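Methylenetetrahydrofolate--tRNA-(uracil-5-)-methyltransferase trmFO (PDB 3G5Q) probably catalyses the folate-dependent methylation of uridine 54 in tRNA to 5-methyluridine, using bound FAD and a reduced nicotinamide cofactor. Local coordinates at residues V25-F30 with P112-V117; A202-Q207 with E228-G233; L319-E324 with L378-A383. All coordinates share one frame; numbering follows the deposited sequence.

Contact 1: V25-F30 with P112-V117; sequences VPVRLF and PLLEVV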
ATOM      1  N   VAL A  25     -16.722 -18.859 -11.543  1.00 21.90           N
ATOM      2  CA  VAL A  25     -15.671 -19.773 -11.111  1.00 22.73           C
ATOM      3  C   VAL A  25     -15.876 -20.173  -9.653  1.00 24.83           C
ATOM      4  O   VAL A  25     -16.026 -19.313  -8.777  1.00 20.32           O
ATOM      5  CB  VAL A  25     -14.269 -19.176 -11.314  1.00 21.58           C
ATOM      6  CG1 VAL A  25     -13.204 -20.143 -10.805  1.00 23.63           C
ATOM      7  CG2 VAL A  25     -14.048 -18.865 -12.784  1.00 23.27           C
ATOM      8  N   PRO A  26     -15.891 -21.489  -9.393  1.00 25.41           N
ATOM      9  CA  PRO A  26     -16.125 -22.028  -8.048  1.00 25.29           C
ATOM     10  C   PRO A  26     -14.940 -21.719  -7.146  1.00 19.33           C
ATOM     11  O   PRO A  26     -13.808 -21.687  -7.629  1.00 19.96           O
ATOM     12  CB  PRO A  26     -16.220 -23.545  -8.272  1.00 24.38           C
ATOM     13  CG  PRO A  26     -16.205 -23.760  -9.759  1.00 27.93           C
ATOM     14  CD  PRO A  26     -15.606 -22.543 -10.380  1.00 27.42           C
ATOM     15  N   VAL A  27     -15.198 -21.513  -5.858  1.00 22.24           N
ATOM     16  CA  VAL A  27     -14.160 -21.084  -4.925  1.00 20.13           C
ATOM     17  C   VAL A  27     -14.107 -21.980  -3.702  1.00 19.86           C
ATOM     18  O   VAL A  27     -15.140 -22.421  -3.199  1.00 24.16           O
ATOM     19  CB  VAL A  27     -14.406 -19.627  -4.434  1.00 20.50           C
ATOM     20  CG1 VAL A  27     -13.408 -19.239  -3.322  1.00 16.20           C
ATOM     21  CG2 VAL A  27     -14.350 -18.641  -5.584  1.00 20.22           C
ATOM     22  N   ARG A  28     -12.900 -22.248  -3.221  1.00 19.34           N
ATOM     23  CA  ARG A  28     -12.730 -22.827  -1.902  1.00 17.19           C
ATOM     24  C   ARG A  28     -12.076 -21.770  -1.007  1.00 22.12           C
ATOM     25  O   ARG A  28     -10.896 -21.462  -1.168  1.00 15.78           O
ATOM     26  CB  ARG A  28     -11.859 -24.078  -1.964  1.00 22.00           C
ATOM     27  CG  ARG A  28     -11.776 -24.813  -0.646  1.00 26.88           C
ATOM     28  CD  ARG A  28     -10.898 -26.046  -0.770  1.00 26.65           C
ATOM     29  NE  ARG A  28     -11.430 -27.040  -1.702  1.00 33.23           N
ATOM     30  CZ  ARG A  28     -11.007 -27.217  -2.955  1.00 41.09           C
ATOM     31  NH1 ARG A  28     -10.048 -26.449  -3.472  1.00 35.05           N
ATOM     32  NH2 ARG A  28     -11.558 -28.163  -3.707  1.00 40.80           N
ATOM     33  N   LEU A  29     -12.855 -21.222  -0.079  1.00 18.17           N
ATOM     34  CA  LEU A  29     -12.416 -20.117   0.771  1.00 18.97           C
ATOM     35  C   LEU A  29     -12.008 -20.608   2.156  1.00 22.66           C
ATOM     36  O   LEU A  29     -12.840 -21.078   2.931  1.00 20.91           O
ATOM     37  CB  LEU A  29     -13.524 -19.060   0.881  1.00 18.86           C
ATOM     38  CG  LEU A  29     -13.279 -17.798   1.727  1.00 20.23           C
ATOM     39  CD1 LEU A  29     -12.106 -16.973   1.203  1.00 19.50           C
ATOM     40  CD2 LEU A  29     -14.529 -16.947   1.795  1.00 18.70           C
ATOM     41  N   PHE A  30     -10.720 -20.510   2.453  1.00 20.41           N
ATOM     42  CA  PHE A  30     -10.205 -20.904   3.753  1.00 16.78           C
ATOM     43  C   PHE A  30     -10.209 -19.711   4.697  1.00 20.06           C
ATOM     44  O   PHE A  30      -9.782 -18.611   4.335  1.00 22.24           O
ATOM     45  CB  PHE A  30      -8.780 -21.436   3.630  1.00 16.06           C
ATOM     46  CG  PHE A  30      -8.653 -22.667   2.776  1.00 20.77           C
ATOM     47  CD1 PHE A  30      -8.545 -22.565   1.395  1.00 21.52           C
ATOM     48  CD2 PHE A  30      -8.628 -23.927   3.353  1.00 22.59           C
ATOM     49  CE1 PHE A  30      -8.421 -23.695   0.611  1.00 17.50           C
ATOM     50  CE2 PHE A  30      -8.500 -25.065   2.575  1.00 21.54           C
ATOM     51  CZ  PHE A  30      -8.393 -24.949   1.202  1.00 28.38           C
ATOM     52  N   PRO A 112     -23.936 -20.616  -4.033  1.00 29.15           N
ATOM     53  CA  PRO A 112     -23.796 -22.053  -4.309  1.00 29.02           C
ATOM     54  C   PRO A 112     -22.411 -22.436  -4.810  1.00 27.80           C
ATOM     55  O   PRO A 112     -21.962 -23.556  -4.552  1.00 34.29           O
ATOM     56  CB  PRO A 112     -24.825 -22.288  -5.423  1.00 25.70           C
ATOM     57  CG  PRO A 112     -25.033 -20.915  -6.033  1.00 29.89           C
ATOM     58  CD  PRO A 112     -25.024 -20.028  -4.835  1.00 24.87           C
ATOM     59  N   LEU A 113     -21.738 -21.532  -5.520  1.00 25.45           N
ATOM     60  CA  LEU A 113     -20.406 -21.841  -6.046  1.00 27.16           C
ATOM     61  C   LEU A 113     -19.309 -21.726  -4.986  1.00 23.38           C
ATOM     62  O   LEU A 113     -18.139 -21.993  -5.264  1.00 24.45           O
ATOM     63  CB  LEU A 113     -20.076 -20.960  -7.258  1.00 29.85           C
ATOM     64  CG  LEU A 113     -20.932 -21.162  -8.514  1.00 34.23           C
ATOM     65  CD1 LEU A 113     -20.244 -20.601  -9.770  1.00 23.94           C
ATOM     66  CD2 LEU A 113     -21.240 -22.629  -8.691  1.00 27.38           C
ATOM     67  N   LEU A 114     -19.693 -21.356  -3.767  1.00 24.33           N
ATOM     68  CA  LEU A 114     -18.723 -21.059  -2.713  1.00 27.07           C
ATOM     69  C   LEU A 114     -18.684 -22.141  -1.636  1.00 26.88           C
ATOM     70  O   LEU A 114     -19.700 -22.486  -1.033  1.00 29.23           O
ATOM     71  CB  LEU A 114     -19.029 -19.690  -2.087  1.00 24.10           C
ATOM     72  CG  LEU A 114     -18.027 -18.927  -1.197  1.00 32.99           C
ATOM     73  CD1 LEU A 114     -18.022 -19.470   0.194  1.00 22.55           C
ATOM     74  CD2 LEU A 114     -16.602 -18.921  -1.761  1.00 25.40           C
ATOM     75  N   GLU A 115     -17.495 -22.668  -1.398  1.00 23.02           N
ATOM     76  CA  GLU A 115     -17.284 -23.624  -0.328  1.00 28.99           C
ATOM     77  C   GLU A 115     -16.343 -23.049   0.735  1.00 30.42           C
ATOM     78  O   GLU A 115     -15.217 -22.637   0.442  1.00 26.67           O
ATOM     79  CB  GLU A 115     -16.703 -24.907  -0.898  1.00 30.78           C
ATOM     80  CG  GLU A 115     -16.271 -25.903   0.139  1.00 32.43           C
ATOM     81  CD  GLU A 115     -15.504 -27.046  -0.485  1.00 49.17           C
ATOM     82  OE1 GLU A 115     -14.832 -27.799   0.266  1.00 49.97           O
ATOM     83  OE2 GLU A 115     -15.574 -27.179  -1.731  1.00 40.37           O
ATOM     84  N   VAL A 116     -16.809 -23.034   1.973  1.00 21.52           N
ATOM     85  CA  VAL A 116     -16.036 -22.471   3.062  1.00 25.07           C
ATOM     86  C   VAL A 116     -15.353 -23.557   3.870  1.00 27.69           C
ATOM     87  O   VAL A 116     -16.002 -24.503   4.314  1.00 26.06           O
ATOM     88  CB  VAL A 116     -16.938 -21.660   4.005  1.00 24.98           C
ATOM     89  CG1 VAL A 116     -16.156 -21.221   5.244  1.00 27.34           C
ATOM     90  CG2 VAL A 116     -17.525 -20.485   3.270  1.00 20.03           C
ATOM     91  N   VAL A 117     -14.045 -23.416   4.064  1.00 24.14           N
ATOM     92  CA  VAL A 117     -13.302 -24.309   4.944  1.00 22.81           C
ATOM     93  C   VAL A 117     -12.783 -23.530   6.154  1.00 27.66           C
ATOM     94  O   VAL A 117     -12.012 -22.575   6.007  1.00 24.04           O
ATOM     95  CB  VAL A 117     -12.124 -24.976   4.213  1.00 24.57           C
ATOM     96  CG1 VAL A 117     -11.437 -26.005   5.109  1.00 24.21           C
ATOM     97  CG2 VAL A 117     -12.594 -25.621   2.906  1.00 25.57           C
TER
HETATM   98  O   HOH W   1     -13.592 -28.850  -2.300  1.00 41.60           O

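Contact 2: A202-Q207 with E228-G233; sequences ALLEAQ and ELARRG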
ATOM      1  N   ALA A 202      13.057  20.316  17.384  1.00 22.51           N
ATOM      2  CA  ALA A 202      11.662  20.169  16.965  1.00 23.34           C
ATOM      3  C   ALA A 202      11.286  18.689  17.007  1.00 18.38           C
ATOM      4  O   ALA A 202      10.168  18.313  17.362  1.00 21.96           O
ATOM      5  CB  ALA A 202      11.440  20.750  15.572  1.00 22.61           C
ATOM      6  N   LEU A 203      12.246  17.843  16.673  1.00 19.82           N
ATOM      7  CA  LEU A 203      12.040  16.411  16.740  1.00 18.91           C
ATOM      8  C   LEU A 203      11.780  15.971  18.183  1.00 20.64           C
ATOM      9  O   LEU A 203      10.913  15.138  18.428  1.00 16.98           O
ATOM     10  CB  LEU A 203      13.237  15.672  16.141  1.00 19.84           C
ATOM     11  CG  LEU A 203      13.089  14.191  15.791  1.00 20.90           C
ATOM     12  CD1 LEU A 203      11.781  13.913  15.060  1.00 23.37           C
ATOM     13  CD2 LEU A 203      14.267  13.762  14.937  1.00 16.70           C
ATOM     14  N   LEU A 204      12.517  16.525  19.143  1.00 22.74           N
ATOM     15  CA  LEU A 204      12.234  16.227  20.552  1.00 20.23           C
ATOM     16  C   LEU A 204      10.801  16.619  20.922  1.00 20.55           C
ATOM     17  O   LEU A 204      10.142  15.938  21.701  1.00 24.15           O
ATOM     18  CB  LEU A 204      13.201  16.969  21.476  1.00 20.32           C
ATOM     19  CG  LEU A 204      14.643  16.499  21.650  1.00 26.72           C
ATOM     20  CD1 LEU A 204      15.373  17.420  22.650  1.00 20.34           C
ATOM     21  CD2 LEU A 204      14.675  15.058  22.124  1.00 24.76           C
ATOM     22  N   GLU A 205      10.319  17.726  20.369  1.00 19.93           N
ATOM     23  CA  GLU A 205       8.995  18.240  20.736  1.00 25.27           C
ATOM     24  C   GLU A 205       7.877  17.493  20.016  1.00 25.29           C
ATOM     25  O   GLU A 205       6.718  17.547  20.421  1.00 23.00           O
ATOM     26  CB  GLU A 205       8.879  19.728  20.406  1.00 23.09           C
ATOM     27  CG  GLU A 205       9.853  20.631  21.128  1.00 25.48           C
ATOM     28  CD  GLU A 205       9.570  22.098  20.851  1.00 32.13           C
ATOM     29  OE1 GLU A 205       9.311  22.455  19.680  1.00 39.20           O
ATOM     30  OE2 GLU A 205       9.595  22.899  21.802  1.00 35.01           O
ATOM     31  N   ALA A 206       8.236  16.814  18.932  1.00 24.79           N
ATOM     32  CA  ALA A 206       7.269  16.103  18.103  1.00 28.86           C
ATOM     33  C   ALA A 206       6.730  14.879  18.825  1.00 26.88           C
ATOM     34  O   ALA A 206       5.589  14.477  18.621  1.00 33.18           O
ATOM     35  CB  ALA A 206       7.917  15.682  16.777  1.00 20.68           C
ATOM     36  N   GLN A 207       7.570  14.287  19.661  1.00 26.24           N
ATOM     37  CA  GLN A 207       7.256  13.028  20.327  1.00 40.14           C
ATOM     38  C   GLN A 207       5.872  13.054  20.973  1.00 45.35           C
ATOM     39  O   GLN A 207       5.592  13.905  21.821  1.00 46.34           O
ATOM     40  CB  GLN A 207       8.324  12.706  21.382  1.00 36.89           C
ATOM     41  CG  GLN A 207       9.737  12.503  20.832  1.00 33.31           C
ATOM     42  CD  GLN A 207      10.764  12.303  21.947  1.00 36.69           C
ATOM     43  OE1 GLN A 207      11.188  11.177  22.222  1.00 31.99           O
ATOM     44  NE2 GLN A 207      11.153  13.399  22.607  1.00 21.36           N
ATOM     45  N   GLU A 228      13.377   8.488  18.319  1.00 23.65           N
ATOM     46  CA  GLU A 228      14.020   7.828  19.447  1.00 20.05           C
ATOM     47  C   GLU A 228      15.518   8.141  19.444  1.00 24.36           C
ATOM     48  O   GLU A 228      16.136   8.267  20.500  1.00 25.86           O
ATOM     49  CB  GLU A 228      13.755   6.321  19.408  1.00 23.05           C
ATOM     50  CG  GLU A 228      14.600   5.517  20.373  1.00 40.66           C
ATOM     51  CD  GLU A 228      14.356   5.889  21.829  1.00 38.97           C
ATOM     52  OE1 GLU A 228      13.217   6.294  22.165  1.00 34.03           O
ATOM     53  OE2 GLU A 228      15.310   5.768  22.630  1.00 45.25           O
ATOM     54  N   LEU A 229      16.091   8.285  18.255  1.00 22.21           N
ATOM     55  CA  LEU A 229      17.495   8.660  18.132  1.00 22.89           C
ATOM     56  C   LEU A 229      17.732  10.079  18.654  1.00 26.13           C
ATOM     57  O   LEU A 229      18.711  10.337  19.374  1.00 24.78           O
ATOM     58  CB  LEU A 229      17.978   8.541  16.678  1.00 22.52           C
ATOM     59  CG  LEU A 229      18.255   7.152  16.097  1.00 28.28           C
ATOM     60  CD1 LEU A 229      18.929   7.267  14.737  1.00 27.48           C
ATOM     61  CD2 LEU A 229      19.114   6.329  17.039  1.00 29.44           C
ATOM     62  N   ALA A 230      16.838  10.998  18.290  1.00 20.56           N
ATOM     63  CA  ALA A 230      16.951  12.381  18.733  1.00 24.20           C
ATOM     64  C   ALA A 230      16.935  12.397  20.246  1.00 27.21           C
ATOM     65  O   ALA A 230      17.732  13.085  20.880  1.00 21.83           O
ATOM     66  CB  ALA A 230      15.799  13.214  18.199  1.00 21.21           C
ATOM     67  N   ARG A 231      16.016  11.617  20.806  1.00 23.89           N
ATOM     68  CA  ARG A 231      15.785  11.564  22.243  1.00 24.66           C
ATOM     69  C   ARG A 231      17.039  11.123  22.999  1.00 29.39           C
ATOM     70  O   ARG A 231      17.230  11.481  24.159  1.00 25.00           O
ATOM     71  CB  ARG A 231      14.611  10.630  22.541  1.00 22.82           C
ATOM     72  CG  ARG A 231      14.411  10.317  24.000  1.00 31.17           C
ATOM     73  CD  ARG A 231      13.487   9.129  24.177  1.00 34.79           C
ATOM     74  NE  ARG A 231      13.601   8.556  25.512  1.00 50.57           N
ATOM     75  CZ  ARG A 231      14.593   7.760  25.909  1.00 53.31           C
ATOM     76  NH1 ARG A 231      15.566   7.428  25.070  1.00 48.84           N
ATOM     77  NH2 ARG A 231      14.610   7.291  27.149  1.00 67.01           N
ATOM     78  N   ARG A 232      17.894  10.355  22.328  1.00 27.90           N
ATOM     79  CA  ARG A 232      19.138   9.885  22.931  1.00 28.62           C
ATOM     80  C   ARG A 232      20.219  10.955  22.892  1.00 33.41           C
ATOM     81  O   ARG A 232      21.268  10.809  23.515  1.00 35.81           O
ATOM     82  CB  ARG A 232      19.608   8.587  22.265  1.00 32.66           C
ATOM     83  CG  ARG A 232      18.599   7.457  22.440  1.00 38.64           C
ATOM     84  CD  ARG A 232      19.109   6.121  21.953  1.00 37.67           C
ATOM     85  NE  ARG A 232      18.050   5.114  21.979  1.00 45.46           N
ATOM     86  CZ  ARG A 232      18.115   3.944  21.346  1.00 54.89           C
ATOM     87  NH1 ARG A 232      19.190   3.629  20.635  1.00 46.74           N
ATOM     88  NH2 ARG A 232      17.105   3.085  21.419  1.00 54.92           N
ATOM     89  N   GLY A 233      19.965  12.039  22.166  1.00 28.58           N
ATOM     90  CA  GLY A 233      20.904  13.141  22.157  1.00 29.88           C
ATOM     91  C   GLY A 233      21.173  13.802  20.820  1.00 31.55           C
ATOM     92  O   GLY A 233      20.849  13.288  19.754  1.00 31.49           O
TER

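Contact 3: L319-E324 with L378-A383; sequences LGETLE and LVRYLA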
ATOM      1  N   LEU A 319       6.041 -10.234  -7.190  1.00 12.17           N
ATOM      2  CA  LEU A 319       4.755 -10.169  -7.858  1.00 12.45           C
ATOM      3  C   LEU A 319       4.813  -9.380  -9.157  1.00 15.67           C
ATOM      4  O   LEU A 319       5.679  -8.517  -9.349  1.00 15.06           O
ATOM      5  CB  LEU A 319       3.709  -9.526  -6.929  1.00 13.15           C
ATOM      6  CG  LEU A 319       3.446 -10.192  -5.578  1.00 20.28           C
ATOM      7  CD1 LEU A 319       2.503  -9.337  -4.717  1.00 16.34           C
ATOM      8  CD2 LEU A 319       2.878 -11.584  -5.784  1.00 10.83           C
ATOM      9  N   GLY A 320       3.858  -9.660 -10.035  1.00 14.76           N
ATOM     10  CA  GLY A 320       3.652  -8.841 -11.216  1.00 12.57           C
ATOM     11  C   GLY A 320       2.525  -7.857 -10.961  1.00 16.90           C
ATOM     12  O   GLY A 320       1.864  -7.933  -9.921  1.00 13.62           O
ATOM     13  N   GLU A 321       2.309  -6.934 -11.902  1.00 15.44           N
ATOM     14  CA  GLU A 321       1.215  -5.958 -11.821  1.00 11.75           C
ATOM     15  C   GLU A 321      -0.147  -6.652 -11.785  1.00 13.65           C
ATOM     16  O   GLU A 321      -1.151  -6.075 -11.376  1.00 18.11           O
ATOM     17  CB  GLU A 321       1.249  -5.016 -13.036  1.00 15.05           C
ATOM     18  CG  GLU A 321       2.449  -4.063 -13.080  1.00 23.26           C
ATOM     19  CD  GLU A 321       3.697  -4.687 -13.718  1.00 32.31           C
ATOM     20  OE1 GLU A 321       4.673  -3.945 -13.968  1.00 36.16           O
ATOM     21  OE2 GLU A 321       3.705  -5.909 -13.979  1.00 22.46           O
ATOM     22  N   THR A 322      -0.175  -7.887 -12.254  1.00 13.56           N
ATOM     23  CA  THR A 322      -1.381  -8.701 -12.263  1.00 13.61           C
ATOM     24  C   THR A 322      -1.646  -9.293 -10.874  1.00 15.39           C
ATOM     25  O   THR A 322      -2.711  -9.869 -10.616  1.00 14.81           O
ATOM     26  CB  THR A 322      -1.163  -9.858 -13.225  1.00 14.15           C
ATOM     27  OG1 THR A 322       0.027 -10.547 -12.827  1.00 14.06           O
ATOM     28  CG2 THR A 322      -0.967  -9.333 -14.657  1.00 10.96           C
ATOM     29  N   LEU A 323      -0.664  -9.141  -9.987  1.00 13.24           N
ATOM     30  CA  LEU A 323      -0.678  -9.742  -8.645  1.00 14.75           C
ATOM     31  C   LEU A 323      -0.412 -11.248  -8.647  1.00 13.96           C
ATOM     32  O   LEU A 323      -0.465 -11.897  -7.607  1.00 11.35           O
ATOM     33  CB  LEU A 323      -1.963  -9.416  -7.879  1.00 13.14           C
ATOM     34  CG  LEU A 323      -2.149  -7.918  -7.633  1.00 11.85           C
ATOM     35  CD1 LEU A 323      -3.475  -7.649  -6.950  1.00 11.04           C
ATOM     36  CD2 LEU A 323      -0.972  -7.345  -6.826  1.00 10.71           C
ATOM     37  N   GLU A 324      -0.137 -11.797  -9.822  1.00 12.62           N
ATOM     38  CA  GLU A 324       0.342 -13.165  -9.933  1.00 13.52           C
ATOM     39  C   GLU A 324       1.820 -13.205  -9.566  1.00 13.35           C
ATOM     40  O   GLU A 324       2.589 -12.314  -9.957  1.00 13.46           O
ATOM     41  CB  GLU A 324       0.183 -13.658 -11.373  1.00 13.85           C
ATOM     42  CG  GLU A 324       0.407 -15.167 -11.539  1.00 16.14           C
ATOM     43  CD  GLU A 324       0.131 -15.627 -12.960  1.00 17.18           C
ATOM     44  OE1 GLU A 324       0.103 -14.765 -13.870  1.00 18.69           O
ATOM     45  OE2 GLU A 324      -0.052 -16.840 -13.164  1.00 17.15           O
ATOM     46  N   LEU A 378      -1.431   1.697  -8.170  1.00 10.65           N
ATOM     47  CA  LEU A 378      -1.075   0.936  -6.987  1.00 10.96           C
ATOM     48  C   LEU A 378      -0.363  -0.396  -7.323  1.00 14.77           C
ATOM     49  O   LEU A 378       0.659  -0.714  -6.727  1.00 13.92           O
ATOM     50  CB  LEU A 378      -2.323   0.683  -6.137  1.00 14.20           C
ATOM     51  CG  LEU A 378      -2.129  -0.049  -4.803  1.00 21.07           C
ATOM     52  CD1 LEU A 378      -1.236   0.757  -3.884  1.00 17.03           C
ATOM     53  CD2 LEU A 378      -3.482  -0.309  -4.138  1.00 16.47           C
ATOM     54  N   VAL A 379      -0.895  -1.174  -8.266  1.00 11.08           N
ATOM     55  CA  VAL A 379      -0.284  -2.474  -8.569  1.00 13.05           C
ATOM     56  C   VAL A 379       1.023  -2.327  -9.362  1.00 16.53           C
ATOM     57  O   VAL A 379       1.922  -3.160  -9.258  1.00 13.62           O
ATOM     58  CB  VAL A 379      -1.258  -3.469  -9.244  1.00 14.39           C
ATOM     59  CG1 VAL A 379      -2.421  -3.801  -8.294  1.00 10.11           C
ATOM     60  CG2 VAL A 379      -1.773  -2.925 -10.586  1.00 10.10           C
ATOM     61  N   ARG A 380       1.135  -1.251 -10.130  1.00 13.89           N
ATOM     62  CA  ARG A 380       2.383  -0.957 -10.824  1.00 20.80           C
ATOM     63  C   ARG A 380       3.464  -0.721  -9.797  1.00 17.97           C
ATOM     64  O   ARG A 380       4.584  -1.197  -9.935  1.00 19.46           O
ATOM     65  CB  ARG A 380       2.233   0.280 -11.722  1.00 21.53           C
ATOM     66  CG  ARG A 380       1.696  -0.062 -13.094  1.00 23.15           C
ATOM     67  CD  ARG A 380       1.284   1.170 -13.877  1.00 24.81           C
ATOM     68  NE  ARG A 380       0.821   0.766 -15.196  1.00 25.50           N
ATOM     69  CZ  ARG A 380      -0.353   0.189 -15.422  1.00 26.79           C
ATOM     70  NH1 ARG A 380      -1.196  -0.016 -14.420  1.00 24.97           N
ATOM     71  NH2 ARG A 380      -0.691  -0.171 -16.651  1.00 30.71           N
ATOM     72  N   TYR A 381       3.113   0.005  -8.745  1.00 14.35           N
ATOM     73  CA  TYR A 381       4.064   0.286  -7.688  1.00 17.64           C
ATOM     74  C   TYR A 381       4.484  -0.998  -6.961  1.00 18.44           C
ATOM     75  O   TYR A 381       5.667  -1.220  -6.739  1.00 16.22           O
ATOM     76  CB  TYR A 381       3.485   1.306  -6.715  1.00 11.84           C
ATOM     77  CG  TYR A 381       4.441   1.719  -5.640  1.00 13.12           C
ATOM     78  CD1 TYR A 381       5.233   2.854  -5.783  1.00 12.42           C
ATOM     79  CD2 TYR A 381       4.555   0.980  -4.470  1.00 13.81           C
ATOM     80  CE1 TYR A 381       6.116   3.236  -4.778  1.00 12.98           C
ATOM     81  CE2 TYR A 381       5.433   1.355  -3.463  1.00 11.32           C
ATOM     82  CZ  TYR A 381       6.209   2.480  -3.624  1.00 12.68           C
ATOM     83  OH  TYR A 381       7.077   2.859  -2.618  1.00 11.41           O
ATOM     84  N   LEU A 382       3.515  -1.831  -6.589  1.00 13.29           N
ATOM     85  CA  LEU A 382       3.821  -3.125  -5.973  1.00 14.02           C
ATOM     86  C   LEU A 382       4.806  -3.916  -6.832  1.00 17.21           C
ATOM     87  O   LEU A 382       5.754  -4.498  -6.315  1.00 17.42           O
ATOM     88  CB  LEU A 382       2.552  -3.963  -5.757  1.00 10.76           C
ATOM     89  CG  LEU A 382       1.469  -3.420  -4.810  1.00 12.65           C
ATOM     90  CD1 LEU A 382       0.297  -4.389  -4.756  1.00 13.39           C
ATOM     91  CD2 LEU A 382       2.023  -3.178  -3.405  1.00 15.28           C
ATOM     92  N   ALA A 383       4.587  -3.929  -8.144  1.00 13.47           N
ATOM     93  CA  ALA A 383       5.399  -4.766  -9.021  1.00 16.19           C
ATOM     94  C   ALA A 383       6.776  -4.202  -9.334  1.00 12.48           C
ATOM     95  O   ALA A 383       7.701  -4.958  -9.606  1.00 17.55           O
ATOM     96  CB  ALA A 383       4.652  -5.098 -10.304  1.00 14.41           C
TER

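Contact 1: V25-F30 with P112-V117
Val27 and Leu29 exchange backbone hydrogen bonds with residues 113-117 in a regular parallel ladder. Val27 N gives its hydrogen to Leu113 O at 3.0 Å, and Glu115 N returns the bond to Val27 O. The pattern repeats one step on, where Leu29 N reaches Glu115 O at 2.8 Å and Val117 N reaches Leu29 O.

Apolar contacts lie on both faces. On the face of Val27 and Leu29, Leu114 CD2 leans against Val27 CB at 3.5 Å, brought over by a CG anti to the backbone N (chi1 -165°). On the other face Val117 is flanked by two neighbours: its CB meets Phe30 CD2 at 3.7 Å, and its CG2 lies against Arg28 CG at the same distance.

The charged pair, Arg28 and Glu115, runs side by side, with Arg28 NE 4.0 Å from Glu115 OE1, too far for a salt bridge. A water joins them instead, accepting from Arg28 NH2 at 2.6 Å and donating to Glu115 OE2, while Arg28 NH1 bonds Asn5 OD1. With an alanine at Arg28 the bridging water and Asn5 OD1 would probably both lose a donor, and the Val117 CG2 methyl its aliphatic cover.

Strand 114-117 thus forms an edge of the five-stranded parallel sheet, order 3-2-1-4-5, of the Rossmann-type FAD-binding fold, with Phe30 close to the bound FAD.

Contact 2: A202-Q207 with E228-G233
Ala230 faces Leu203, and Arg231 touches Leu204 and Gln207, where the last turns of helices 193-206 and 226-231 meet. Glu228 opens the second segment and works within it. Its OE2 lies 3.0 Å from Arg231 NH1 and 2.9 Å from Arg232 NE, in two salt bridges that share one oxygen; the bond from Arg232 NE arrives on the anti lone pair.

Two residues further on, the methyl of Ala230 points at the first helix, and this residue gives the largest single share of the buried surface. Leu203 CD2 comes to 3.6 Å from Ala230 CB, with Leu203 CG lying just behind it; a chi1 of -165°, CG anti to the backbone N, lays both carbons against that methyl. The backbone oxygen of Ala230 is bonded by His200 of the first helix, and Leu204 CD2 lies near it too.

Arg231 offers its backbone and aliphatic stem. Leu204 CD2 rests 3.7 Å from Arg231 CA, and the extended chain then passes Gln207 OE1, which is 3.5 Å from Arg231 CB and nearly as close to Arg231 CD. The two side chains cross at about a right angle. The amide is turned by its other end: Gln207 NE2 donates to Leu204 O at 2.9 Å in an almost straight bond (174°), on a lone pair of that carbonyl, and OE1 is thereby directed toward the arginine.

No hydrogen bond or salt bridge links the two segments themselves. Their contact is a small van der Waals one, 205 Å² in all: Gln207 NE2, Glu228 OE2, Arg231 NH1 and Arg232 NE find partners within their own segment, while leucine and alanine methyls, the arginine stem and the Gln207 oxygen do most of the touching.

Contact 3: L319-E324 with L378-A383
A type I beta turn from Gly320 to Leu323, closed by Leu323 N bonding Gly320 O, packs against helix 374-384 through Gly320, Glu321 and Leu323. An ST turn overlaps its end, Thr322 OG1 accepting from Glu324 N at 3.3 Å.

The Ala383 methyl is met by both backbone and side chain. It lies 3.4 Å from Glu321 N and scarcely further from Gly320 C, so the backbone at the start of the turn rests on it. The Glu321 side chain then folds back over the same methyl, being bent at chi2 (85°), and Glu321 CD comes to 3.6 Å from Ala383 CB. Both carboxylate oxygens lie near that methyl as well. Glu321 CG also reaches 3.8 Å to Arg380 CA, but the carboxylate stays well apart from the guanidinium, whose NH1 bonds Pro369 O and Gly376 O.

One turn of helix earlier, Val379 points into the loop. Its CG2, set between the backbone N and the carbonyl carbon (chi1 -63°) and so turned to the loop carbonyl, lies 3.3 Å from Glu321 O. At the end of the turn, Leu323 CD2 meets Leu382 CD1 at 3.8 Å and Val379 CG1 at 4.1 Å, the leucine crossing the valine at about a right angle. Leu323, Val379 and Leu382 are three buried apolar side chains, and no hydrogen bond crosses between the segments.

Helix 343-361 borders the same group, with its Leu352 touching both Leu323 and Val379 and its Asn356 bonding Thr322 O. Leu323 is also backbone-bonded to Ala333 of strand 331-333, so the turn lies between helix 374-384, helix 343-361 and an outer strand of the parallel sheet.

How the contacts relate
From the N terminus, contact 1 closes first: residues 112-117 return to 25-30 after 81 intervening residues and add an edge strand to the parallel sheet. Contact 2 closes a short loop, 202-207 to 228-233, of which residues 208-222 are not modelled; it joins the ends of helices 193-206 and 226-231, away from the annotated sites and about 51 Å from contact 1 between centres, across the chain's centre. Contact 3 comes last, 378-383 returning to 319-324. The three loops follow in series; none nests in, crosses or touches another. Contact 1 lies in the parallel sheet of the FAD-binding fold, and contact 3 packs helix 374-384 beside its other outer strand, about 25 Å away between centres.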